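Local coordinates for protein pyoverdine synthetase F (Pseudomonas aeruginosa PAO1, PDB 6CUL) that is a pyoverdine synthetase of an alpha/beta, Rossmann-like fold, with a pocket that binds a ligand, at residues V233-V237 and E266-L271; W216-S220 and N255-L260; Y32-V36 and R252-F256; V41-N45 and L92-G96. All blocks are in the same frame, centred on the assembly; numbering follows the deposited sequence.

Contact 1 (V233-V237 and E266-L271)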
loop_
_atom_site.group_PDB
_atom_site.type_symbol
_atom_site.label_atom_id
_atom_site.label_comp_id
_atom_site.label_asym_id
_atom_site.label_seq_id
_atom_site.Cartn_x
_atom_site.Cartn_y
_atom_site.Cartn_z
ATOM N N VAL A 233 13.020 8.712 3.887
ATOM C CA VAL A 233 11.888 8.888 4.733
ATOM C C VAL A 233 11.476 10.342 4.918
ATOM O O VAL A 233 12.253 11.155 5.286
ATOM C CB VAL A 233 12.153 8.283 6.097
ATOM C CG1 VAL A 233 10.927 8.298 6.990
ATOM C CG2 VAL A 233 12.583 6.897 5.918
ATOM N N PHE A 234 10.246 10.641 4.602
ATOM C CA PHE A 234 9.727 11.935 4.844
ATOM C C PHE A 234 8.976 12.063 6.181
ATOM O O PHE A 234 9.002 13.087 6.740
ATOM C CB PHE A 234 8.898 12.388 3.665
ATOM C CG PHE A 234 8.102 13.597 3.917
ATOM C CD1 PHE A 234 8.677 14.845 3.816
ATOM C CD2 PHE A 234 6.789 13.495 4.237
ATOM C CE1 PHE A 234 7.942 15.958 4.061
ATOM C CE2 PHE A 234 6.045 14.597 4.457
ATOM C CZ PHE A 234 6.610 15.836 4.397
ATOM N N HIS A 235 8.236 11.055 6.611
ATOM C CA HIS A 235 7.553 11.079 7.866
ATOM C C HIS A 235 7.435 9.678 8.393
ATOM O O HIS A 235 7.188 8.783 7.642
ATOM C CB HIS A 235 6.204 11.760 7.781
ATOM C CG HIS A 235 5.476 11.826 9.072
ATOM N ND1 HIS A 235 6.034 12.341 10.198
ATOM C CD2 HIS A 235 4.262 11.388 9.428
ATOM C CE1 HIS A 235 5.182 12.255 11.184
ATOM N NE2 HIS A 235 4.099 11.679 10.745
ATOM N N ASP A 236 7.632 9.537 9.684
ATOM C CA ASP A 236 7.636 8.258 10.312
ATOM C C ASP A 236 6.882 8.111 11.618
ATOM O O ASP A 236 6.920 8.980 12.392
ATOM C CB ASP A 236 9.062 7.925 10.587
ATOM C CG ASP A 236 9.393 6.569 10.238
ATOM O OD1 ASP A 236 8.566 5.881 9.675
ATOM O OD2 ASP A 236 10.517 6.185 10.514
ATOM N N VAL A 237 6.228 6.980 11.807
ATOM C CA VAL A 237 5.492 6.656 13.000
ATOM C C VAL A 237 5.858 5.261 13.476
ATOM O O VAL A 237 6.104 4.450 12.711
ATOM C CB VAL A 237 3.963 6.822 12.840
ATOM C CG1 VAL A 237 3.171 6.513 14.098
ATOM C CG2 VAL A 237 3.642 8.219 12.464
ATOM N N GLU A 266 -0.296 12.380 8.459
ATOM C CA GLU A 266 0.650 13.355 8.897
ATOM C C GLU A 266 1.685 13.615 7.836
ATOM O O GLU A 266 2.007 14.715 7.662
ATOM C CB GLU A 266 1.354 12.960 10.164
ATOM C CG GLU A 266 0.593 13.234 11.431
ATOM C CD GLU A 266 1.412 13.012 12.662
ATOM O OE1 GLU A 266 2.057 11.983 12.818
ATOM O OE2 GLU A 266 1.408 13.904 13.474
ATOM N N GLY A 267 2.135 12.589 7.140
ATOM C CA GLY A 267 3.055 12.770 6.075
ATOM C C GLY A 267 2.480 13.630 4.952
ATOM O O GLY A 267 3.163 14.445 4.475
ATOM N N LEU A 268 1.252 13.411 4.526
ATOM C CA LEU A 268 0.650 14.251 3.523
ATOM C C LEU A 268 0.514 15.717 4.039
ATOM O O LEU A 268 0.927 16.606 3.400
ATOM C CB LEU A 268 -0.692 13.681 3.024
ATOM C CG LEU A 268 -0.765 12.417 2.146
ATOM C CD1 LEU A 268 -2.170 11.904 1.923
ATOM C CD2 LEU A 268 -0.067 12.484 0.816
ATOM N N ALA A 269 0.059 15.879 5.269
ATOM C CA ALA A 269 -0.137 17.191 5.882
ATOM C C ALA A 269 1.132 17.988 5.891
ATOM O O ALA A 269 1.126 19.116 5.542
ATOM C CB ALA A 269 -0.655 17.040 7.285
ATOM N N LEU A 270 2.185 17.375 6.320
ATOM C CA LEU A 270 3.453 18.002 6.234
ATOM C C LEU A 270 3.870 18.207 4.807
ATOM O O LEU A 270 4.183 19.284 4.449
ATOM C CB LEU A 270 4.480 17.187 6.985
ATOM C CG LEU A 270 4.157 17.102 8.449
ATOM C CD1 LEU A 270 4.594 15.780 8.967
ATOM C CD2 LEU A 270 4.746 18.240 9.231
ATOM N N LEU A 271 3.717 17.191 3.973
ATOM C CA LEU A 271 4.097 17.247 2.600
ATOM C C LEU A 271 3.388 18.330 1.795
ATOM O O LEU A 271 3.860 18.647 0.772
ATOM C CB LEU A 271 3.884 15.913 1.950
ATOM C CG LEU A 271 4.486 15.715 0.577
ATOM C CD1 LEU A 271 5.969 15.852 0.683
ATOM C CD2 LEU A 271 4.174 14.391 -0.097
#

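Contact 2 (W216-S220 and N255-L260)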
loop_
_atom_site.group_PDB
_atom_site.type_symbol
_atom_site.label_atom_id
_atom_site.label_comp_id
_atom_site.label_asym_id
_atom_site.label_seq_id
_atom_site.Cartn_x
_atom_site.Cartn_y
_atom_site.Cartn_z
ATOM N N TRP A 216 7.864 -3.349 18.944
ATOM C CA TRP A 216 7.187 -2.259 18.326
ATOM C C TRP A 216 7.402 -2.258 16.832
ATOM O O TRP A 216 8.385 -2.686 16.364
ATOM C CB TRP A 216 7.680 -0.918 18.870
ATOM C CG TRP A 216 7.530 -0.694 20.303
ATOM C CD1 TRP A 216 8.456 -0.891 21.244
ATOM C CD2 TRP A 216 6.406 -0.198 20.954
ATOM N NE1 TRP A 216 7.988 -0.574 22.443
ATOM C CE2 TRP A 216 6.709 -0.140 22.301
ATOM C CE3 TRP A 216 5.144 0.188 20.539
ATOM C CZ2 TRP A 216 5.801 0.289 23.242
ATOM C CZ3 TRP A 216 4.246 0.606 21.477
ATOM C CH2 TRP A 216 4.576 0.653 22.809
ATOM N N THR A 217 6.431 -1.778 16.117
ATOM C CA THR A 217 6.526 -1.568 14.698
ATOM C C THR A 217 5.842 -0.286 14.322
ATOM O O THR A 217 5.213 0.311 15.115
ATOM C CB THR A 217 6.052 -2.738 13.843
ATOM O OG1 THR A 217 6.260 -2.377 12.500
ATOM C CG2 THR A 217 4.612 -3.059 14.064
ATOM N N GLY A 218 6.027 0.131 13.097
ATOM C CA GLY A 218 5.473 1.355 12.601
ATOM C C GLY A 218 5.240 1.371 11.152
ATOM O O GLY A 218 5.148 0.375 10.585
ATOM N N ALA A 219 5.049 2.535 10.590
ATOM C CA ALA A 219 4.839 2.715 9.194
ATOM C C ALA A 219 5.593 3.892 8.605
ATOM O O ALA A 219 5.575 4.947 9.182
ATOM C CB ALA A 219 3.396 2.885 8.939
ATOM N N SER A 220 6.177 3.727 7.426
ATOM C CA SER A 220 6.922 4.796 6.768
ATOM C C SER A 220 6.344 5.447 5.509
ATOM O O SER A 220 5.955 4.756 4.633
ATOM C CB SER A 220 8.259 4.338 6.345
ATOM O OG SER A 220 9.064 4.334 7.449
ATOM N N ASN A 255 -0.946 -2.085 13.253
ATOM C CA ASN A 255 -0.057 -1.194 12.579
ATOM C C ASN A 255 -0.836 -0.299 11.607
ATOM O O ASN A 255 -0.517 0.818 11.475
ATOM C CB ASN A 255 1.089 -1.908 11.926
ATOM C CG ASN A 255 2.276 -1.027 11.755
ATOM O OD1 ASN A 255 2.648 -0.316 12.645
ATOM N ND2 ASN A 255 2.844 -1.047 10.603
ATOM N N PHE A 256 -1.829 -0.834 10.921
ATOM C CA PHE A 256 -2.663 -0.035 10.071
ATOM C C PHE A 256 -3.366 0.963 10.920
ATOM O O PHE A 256 -3.426 2.053 10.525
ATOM C CB PHE A 256 -3.806 -0.791 9.480
ATOM C CG PHE A 256 -3.614 -1.273 8.106
ATOM C CD1 PHE A 256 -2.394 -1.469 7.587
ATOM C CD2 PHE A 256 -4.717 -1.659 7.362
ATOM C CE1 PHE A 256 -2.271 -1.981 6.318
ATOM C CE2 PHE A 256 -4.597 -2.166 6.123
ATOM C CZ PHE A 256 -3.390 -2.318 5.597
ATOM N N ASN A 257 -3.958 0.576 12.048
ATOM C CA ASN A 257 -4.626 1.503 12.941
ATOM C C ASN A 257 -3.717 2.322 13.935
ATOM O O ASN A 257 -4.016 3.420 14.223
ATOM C CB ASN A 257 -5.887 0.846 13.547
ATOM C CG ASN A 257 -6.937 0.371 12.468
ATOM O OD1 ASN A 257 -7.942 0.980 12.253
ATOM N ND2 ASN A 257 -6.700 -0.700 11.872
ATOM N N ASN A 258 -2.639 1.755 14.461
ATOM C CA ASN A 258 -1.729 2.482 15.364
ATOM C C ASN A 258 -0.681 3.363 14.728
ATOM O O ASN A 258 -0.357 4.350 15.235
ATOM C CB ASN A 258 -1.035 1.549 16.348
ATOM C CG ASN A 258 -1.644 1.571 17.728
ATOM O OD1 ASN A 258 -2.658 2.165 17.946
ATOM N ND2 ASN A 258 -1.002 0.917 18.656
ATOM N N SER A 259 -0.124 2.953 13.633
ATOM C CA SER A 259 0.850 3.725 12.987
ATOM C C SER A 259 0.710 4.102 11.535
ATOM O O SER A 259 1.233 5.040 11.166
ATOM C CB SER A 259 2.162 2.997 13.184
ATOM O OG SER A 259 3.215 3.806 12.897
ATOM N N LEU A 260 0.102 3.267 10.717
ATOM C CA LEU A 260 -0.028 3.499 9.290
ATOM C C LEU A 260 -0.974 4.556 8.792
ATOM O O LEU A 260 -0.631 5.304 7.955
ATOM C CB LEU A 260 -0.265 2.182 8.564
ATOM C CG LEU A 260 -0.071 2.211 7.056
ATOM C CD1 LEU A 260 0.727 1.014 6.584
ATOM C CD2 LEU A 260 -1.352 2.357 6.289
#

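Contact 3 (Y32-V36 and R252-F256)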
loop_
_atom_site.group_PDB
_atom_site.type_symbol
_atom_site.label_atom_id
_atom_site.label_comp_id
_atom_site.label_asym_id
_atom_site.label_seq_id
_atom_site.Cartn_x
_atom_site.Cartn_y
_atom_site.Cartn_z
ATOM N N TYR A 32 -12.989 -4.779 11.622
ATOM C CA TYR A 32 -13.106 -4.534 10.207
ATOM C C TYR A 32 -11.765 -4.114 9.629
ATOM O O TYR A 32 -11.216 -3.161 10.041
ATOM C CB TYR A 32 -14.167 -3.473 9.962
ATOM C CG TYR A 32 -14.262 -3.001 8.557
ATOM C CD1 TYR A 32 -14.964 -3.699 7.601
ATOM C CD2 TYR A 32 -13.657 -1.868 8.196
ATOM C CE1 TYR A 32 -15.037 -3.265 6.341
ATOM C CE2 TYR A 32 -13.727 -1.430 6.943
ATOM C CZ TYR A 32 -14.425 -2.124 6.019
ATOM O OH TYR A 32 -14.402 -1.593 4.803
HETATM N N MSE A 33 -11.252 -4.842 8.659
HETATM C CA MSE A 33 -9.945 -4.549 8.081
HETATM C C MSE A 33 -10.084 -3.479 7.067
HETATM O O MSE A 33 -10.282 -3.753 5.919
HETATM C CB MSE A 33 -9.351 -5.771 7.415
HETATM C CG MSE A 33 -7.923 -5.691 6.938
HETATM SE SE MSE A 33 -6.596 -5.182 8.227
HETATM C CE MSE A 33 -6.096 -6.884 8.869
ATOM N N LYS A 34 -10.041 -2.247 7.517
ATOM C CA LYS A 34 -10.223 -1.104 6.688
ATOM C C LYS A 34 -9.023 -0.942 5.818
ATOM O O LYS A 34 -7.963 -1.217 6.246
ATOM C CB LYS A 34 -10.395 0.117 7.567
ATOM C CG LYS A 34 -10.775 1.397 6.890
ATOM C CD LYS A 34 -10.573 2.547 7.812
ATOM C CE LYS A 34 -11.741 2.790 8.742
ATOM N NZ LYS A 34 -11.656 3.962 9.627
ATOM N N SER A 35 -9.228 -0.535 4.593
ATOM C CA SER A 35 -8.162 -0.280 3.704
ATOM C C SER A 35 -7.470 1.029 3.930
ATOM O O SER A 35 -7.929 1.870 4.605
ATOM C CB SER A 35 -8.620 -0.355 2.290
ATOM O OG SER A 35 -9.339 0.726 1.923
ATOM N N VAL A 36 -6.295 1.130 3.376
ATOM C CA VAL A 36 -5.543 2.347 3.407
ATOM C C VAL A 36 -6.279 3.460 2.687
ATOM O O VAL A 36 -6.235 4.540 3.130
ATOM C CB VAL A 36 -4.185 2.174 2.814
ATOM C CG1 VAL A 36 -3.464 3.473 2.766
ATOM C CG2 VAL A 36 -3.406 1.202 3.620
ATOM N N ARG A 252 -1.300 -6.605 11.572
ATOM C CA ARG A 252 -1.614 -5.782 10.439
ATOM C C ARG A 252 -2.610 -4.729 10.780
ATOM O O ARG A 252 -2.402 -3.646 10.458
ATOM C CB ARG A 252 -2.210 -6.605 9.291
ATOM C CG ARG A 252 -1.243 -7.459 8.512
ATOM C CD ARG A 252 -1.725 -7.929 7.130
ATOM N NE ARG A 252 -3.102 -8.189 6.970
ATOM C CZ ARG A 252 -3.589 -9.336 6.605
ATOM N NH1 ARG A 252 -2.835 -10.333 6.341
ATOM N NH2 ARG A 252 -4.860 -9.448 6.482
ATOM N N TRP A 253 -3.686 -5.112 11.427
ATOM C CA TRP A 253 -4.690 -4.185 11.834
ATOM C C TRP A 253 -4.073 -3.172 12.803
ATOM O O TRP A 253 -4.116 -2.070 12.537
ATOM C CB TRP A 253 -5.857 -4.962 12.483
ATOM C CG TRP A 253 -7.136 -4.228 12.649
ATOM C CD1 TRP A 253 -8.180 -4.221 11.821
ATOM C CD2 TRP A 253 -7.484 -3.386 13.720
ATOM N NE1 TRP A 253 -9.134 -3.443 12.285
ATOM C CE2 TRP A 253 -8.738 -2.911 13.466
ATOM C CE3 TRP A 253 -6.841 -2.984 14.883
ATOM C CZ2 TRP A 253 -9.367 -2.039 14.325
ATOM C CZ3 TRP A 253 -7.440 -2.143 15.693
ATOM C CH2 TRP A 253 -8.698 -1.667 15.430
ATOM N N ASN A 254 -3.405 -3.572 13.823
ATOM C CA ASN A 254 -2.864 -2.597 14.690
ATOM C C ASN A 254 -1.854 -1.617 14.063
ATOM O O ASN A 254 -1.879 -0.471 14.352
ATOM C CB ASN A 254 -2.238 -3.293 15.834
ATOM C CG ASN A 254 -3.243 -3.865 16.756
ATOM O OD1 ASN A 254 -4.385 -3.622 16.651
ATOM N ND2 ASN A 254 -2.791 -4.634 17.660
ATOM N N ASN A 255 -0.946 -2.085 13.253
ATOM C CA ASN A 255 -0.057 -1.194 12.579
ATOM C C ASN A 255 -0.836 -0.299 11.607
ATOM O O ASN A 255 -0.517 0.818 11.475
ATOM C CB ASN A 255 1.089 -1.908 11.926
ATOM C CG ASN A 255 2.276 -1.027 11.755
ATOM O OD1 ASN A 255 2.648 -0.316 12.645
ATOM N ND2 ASN A 255 2.844 -1.047 10.603
ATOM N N PHE A 256 -1.829 -0.834 10.921
ATOM C CA PHE A 256 -2.663 -0.035 10.071
ATOM C C PHE A 256 -3.366 0.963 10.920
ATOM O O PHE A 256 -3.426 2.053 10.525
ATOM C CB PHE A 256 -3.806 -0.791 9.480
ATOM C CG PHE A 256 -3.614 -1.273 8.106
ATOM C CD1 PHE A 256 -2.394 -1.469 7.587
ATOM C CD2 PHE A 256 -4.717 -1.659 7.362
ATOM C CE1 PHE A 256 -2.271 -1.981 6.318
ATOM C CE2 PHE A 256 -4.597 -2.166 6.123
ATOM C CZ PHE A 256 -3.390 -2.318 5.597
#

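Contact 4 (V41-N45 and L92-G96)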
loop_
_atom_site.group_PDB
_atom_site.type_symbol
_atom_site.label_atom_id
_atom_site.label_comp_id
_atom_site.label_asym_id
_atom_site.label_seq_id
_atom_site.Cartn_x
_atom_site.Cartn_y
_atom_site.Cartn_z
ATOM N N VAL A 41 -9.768 8.329 2.438
ATOM C CA VAL A 41 -11.043 8.911 2.072
ATOM C C VAL A 41 -11.689 9.552 3.303
ATOM O O VAL A 41 -12.080 10.643 3.240
ATOM C CB VAL A 41 -11.948 7.896 1.379
ATOM C CG1 VAL A 41 -13.362 8.385 1.297
ATOM C CG2 VAL A 41 -11.411 7.586 0.021
ATOM N N GLU A 42 -11.716 8.875 4.415
ATOM C CA GLU A 42 -12.197 9.455 5.623
ATOM C C GLU A 42 -11.386 10.683 6.065
ATOM O O GLU A 42 -11.946 11.589 6.555
ATOM C CB GLU A 42 -12.169 8.437 6.704
ATOM C CG GLU A 42 -13.057 7.282 6.418
ATOM C CD GLU A 42 -12.914 6.157 7.375
ATOM O OE1 GLU A 42 -13.779 5.345 7.369
ATOM O OE2 GLU A 42 -11.975 6.126 8.103
ATOM N N ALA A 43 -10.078 10.642 5.892
ATOM C CA ALA A 43 -9.235 11.738 6.196
ATOM C C ALA A 43 -9.521 12.915 5.326
ATOM O O ALA A 43 -9.677 13.972 5.820
ATOM C CB ALA A 43 -7.791 11.356 6.033
ATOM N N LEU A 44 -9.604 12.728 4.035
ATOM C CA LEU A 44 -9.954 13.801 3.166
ATOM C C LEU A 44 -11.361 14.314 3.494
ATOM O O LEU A 44 -11.604 15.451 3.316
ATOM C CB LEU A 44 -9.826 13.437 1.700
ATOM C CG LEU A 44 -8.503 13.083 1.070
ATOM C CD1 LEU A 44 -8.612 12.701 -0.359
ATOM C CD2 LEU A 44 -7.366 14.053 1.284
ATOM N N ASN A 45 -12.301 13.466 3.819
ATOM C CA ASN A 45 -13.597 13.965 4.152
ATOM C C ASN A 45 -13.729 14.702 5.474
ATOM O O ASN A 45 -14.064 15.812 5.515
ATOM C CB ASN A 45 -14.602 12.822 4.204
ATOM C CG ASN A 45 -14.931 12.239 2.865
ATOM O OD1 ASN A 45 -15.001 12.903 1.886
ATOM N ND2 ASN A 45 -15.178 10.980 2.854
ATOM N N LEU A 92 -18.918 4.015 -1.213
ATOM C CA LEU A 92 -18.149 5.044 -0.579
ATOM C C LEU A 92 -18.055 6.323 -1.373
ATOM O O LEU A 92 -17.919 6.273 -2.557
ATOM C CB LEU A 92 -16.758 4.515 -0.234
ATOM C CG LEU A 92 -15.864 5.300 0.714
ATOM C CD1 LEU A 92 -16.666 5.764 1.903
ATOM C CD2 LEU A 92 -14.678 4.491 1.152
ATOM N N GLN A 93 -18.035 7.453 -0.683
ATOM C CA GLN A 93 -17.911 8.762 -1.324
ATOM C C GLN A 93 -16.637 9.490 -0.910
ATOM O O GLN A 93 -16.340 9.545 0.236
ATOM C CB GLN A 93 -19.056 9.665 -0.925
ATOM C CG GLN A 93 -20.354 8.968 -0.576
ATOM C CD GLN A 93 -20.309 8.247 0.749
ATOM O OE1 GLN A 93 -19.250 7.855 1.226
ATOM N NE2 GLN A 93 -21.464 8.047 1.333
ATOM N N VAL A 94 -15.870 10.025 -1.835
ATOM C CA VAL A 94 -14.721 10.797 -1.420
ATOM C C VAL A 94 -14.932 12.198 -1.911
ATOM O O VAL A 94 -14.996 12.362 -3.102
ATOM C CB VAL A 94 -13.391 10.328 -2.028
ATOM C CG1 VAL A 94 -13.501 10.148 -3.518
ATOM C CG2 VAL A 94 -12.289 11.309 -1.712
ATOM N N GLN A 95 -15.014 13.181 -1.021
ATOM C CA GLN A 95 -15.165 14.565 -1.391
ATOM C C GLN A 95 -16.280 14.757 -2.365
ATOM O O GLN A 95 -16.058 15.285 -3.415
ATOM C CB GLN A 95 -13.880 15.145 -1.956
ATOM C CG GLN A 95 -13.921 16.667 -2.039
ATOM C CD GLN A 95 -14.330 17.229 -3.391
ATOM O OE1 GLN A 95 -14.557 16.498 -4.338
ATOM N NE2 GLN A 95 -14.468 18.540 -3.450
ATOM N N GLY A 96 -17.452 14.239 -2.084
ATOM C CA GLY A 96 -18.506 14.384 -3.059
ATOM C C GLY A 96 -18.227 13.798 -4.431
ATOM O O GLY A 96 -18.570 14.411 -5.391
#

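Contact 1 (V233-V237 and E266-L271)
His235 reaches across to helix 266-271 with its whole imidazole. CG lies anti to the backbone N (chi1 -179°), which carries the ring over the helix backbone. At its root, CB rests on Gly267 CA at 3.7 Å. This close seat on the helix is possible where Gly267 presents bare backbone, and the two CA atoms come within 5.1 Å. One step out, CD2 comes to 3.3 Å from Gly267 N, obliquely to the ring. Over one face of the ring sits Leu270 CD1, in a CH-pi contact 4.1 Å from the centroid, with ND1 the ring atom nearest to it. At the tip, NE2 donates to Glu266 OE1 at 2.9 Å, with an N-H...O angle of 149°, and CE1 also lies near that oxygen. The oxygen lies close to the imidazole plane but is met from above the carboxylate, and the two planes stand 79° apart.

Phe234 makes the second part of the contact. CD1 of Leu271 covers one face at 3.9 Å from the centroid, while CZ packs against Leu270 CB at 3.6 Å. Phe234 also touches Phe221 and Tyr223 of the adjoining strand. Both side chains, Phe234 and His235, point toward the helix, and both residues face Phe221 of the neighbouring strand, a classic beta bulge in the outermost strand of the sheet.

Contact 2 (W216-S220 and N255-L260)
Asn255 ND2 donates to Gly218 O across 2.7 Å, and the N-H...O angle of 162° marks this as the firm bond of the contact. The acceptor lies in the plane of the Asn255 amide, whereas the amide nitrogen stands well above the Gly218 carbonyl plane. Thr217 CG2 closes on Asn255 OD1 at 3.7 Å, crossing it roughly at a right angle. Further along the strand, Ser259 OG receives only a weak bond from Ala219 N (3.2 Å, 122°) and also lies 3.3 Å from Gly218 CA. The apolar piece is small: Ala219 CB meets Leu260 CB at 3.7 Å.

In the second shell, Thr240 OG1 bonds Asn255 OD1, so both ends of the amide are held and its rotation is fixed. On the helix side, Asn255 O accepts from both Ser259 N and Leu260 N, the latter at 2.6 Å. That double acceptance belongs to a wider, pi-type turn over 256-260, within which Ser259 and Leu260 both reach the strand. Every touching residue is buried, and the axes approach to 6.7 Å. The helix crosses, at 72°, an inner strand antiparallel to both its neighbours, in a mixed sheet of strand order 3-2-1-4-5-6-7 whose parallel part is Rossmann-like.

Contact 3 (Y32-V36 and R252-F256)
Met33, present as selenomethionine, brings its SE, which stands in for the methionine sulfur, up to two aromatic side chains of the helix: 4.0 Å from Trp253 CD1 and 4.1 Å from Phe256 CD2. Both approaches are oblique, neither over a face nor at an edge, and both count as Met-aromatic contacts. The chain arrives there by bending at chi2 (55°) and again at chi3, which turns an otherwise lateral side chain in toward the helix. Its methyl group continues past the selenium to Arg252, where CE lies 3.7 Å from NH2, oblique to the guanidinium. Met33 is also the centre of an inverse gamma turn, a tight backbone bend at the residue that carries the apolar centre.

Around this centre the Phe256 ring is met from two directions. Val36 CG2 lies over one face, 4.0 Å from CZ, and Lys34 O stands at the edge near the ring plane, 3.5 Å from CD2. Val36 continues onto Leu260 and Leu264 of the same helix.

At the polar margin, Trp253 NE1 donates to Tyr32 O at 3.1 Å with an N-H...O angle of 150°. The oxygen lies in the indole plane, but the donor sits well out of the plane of the carbonyl. Tyr32 OH turns instead to Glu38, and Lys34 NZ forms a salt bridge with Glu42. Between the two segments one hydrogen bond stands against several apolar touches, implying that the irregular chain is probably held largely by the apolar surfaces of Met33, Val36 and the two aromatic rings, with the indole N-H adding direction.

Contact 4 (V41-N45 and L92-G96)
Helix 41-45 runs beside the irregular chain 92-96, the CA atoms of Val41 and Val94 lying 5.4 Å apart and those of Asn45 and Gln95 5.8 Å apart. The side chain of Asn45 grips that chain with both ends of its amide. OD1 accepts from Gln95 N at 2.9 Å, nearly straight at 167° and in the plane of the Asn45 carbonyl. ND2 donates to Gln93 O at 3.2 Å, just as straight at 171°, with that oxygen in the amide plane and the donor tilted modestly from the carbonyl plane of Gln93. With CG anti to the carbonyl carbon (chi1 -71°), the flat amide is presented to the peptide edge on either side of Val94, so that it pairs with the backbone much as a neighbouring strand would. Two bonds together fix the rotation of the amide.

This bridge joins helix 36-46 to the long connection between helix 67-72 and strand 103-105, at the periphery of the alpha/beta fold. Just after Val94 the chain turns: Gln95 and Gly96 both adopt positive phi, the left-handed helical region.

Beneath the amide lies an apolar layer. Val41 CG1 reaches Val94 CB at 3.9 Å and Leu92 CG at 4.0 Å, with Gln93 O also near it, and the side chains of Val41 and Val94 cross at about a right angle. Leu44 runs alongside Val94, pointing the same way, its CD1 4.2 Å from Val94 CG2. Leu99 packs on both Val41 and Leu92, while Leu102 touches Val94.

In the fold
Helix 248-271 carries three of the four contacts. Contact 3 lies toward its beginning, contact 2 overlaps it at Asn255 and Phe256 with centres about 9 Å apart, and contact 1 sits at its end, about 13 Å from contact 2. Contacts 1 and 2 use neighbouring strands of the mixed sheet, meet through Val237 O to Ala219 N, 3.0 Å, and alternate along the chain (216-220, 233-237, 255-260, 266-271). Contact 4 stands apart, about 17 Å from contact 3 between centres, yet the Lys34-Glu42 salt bridge connects them; in sequence it falls wholly between the two segments of contact 3. One C-terminal helix therefore ties the last sheet strands to an N-terminal loop.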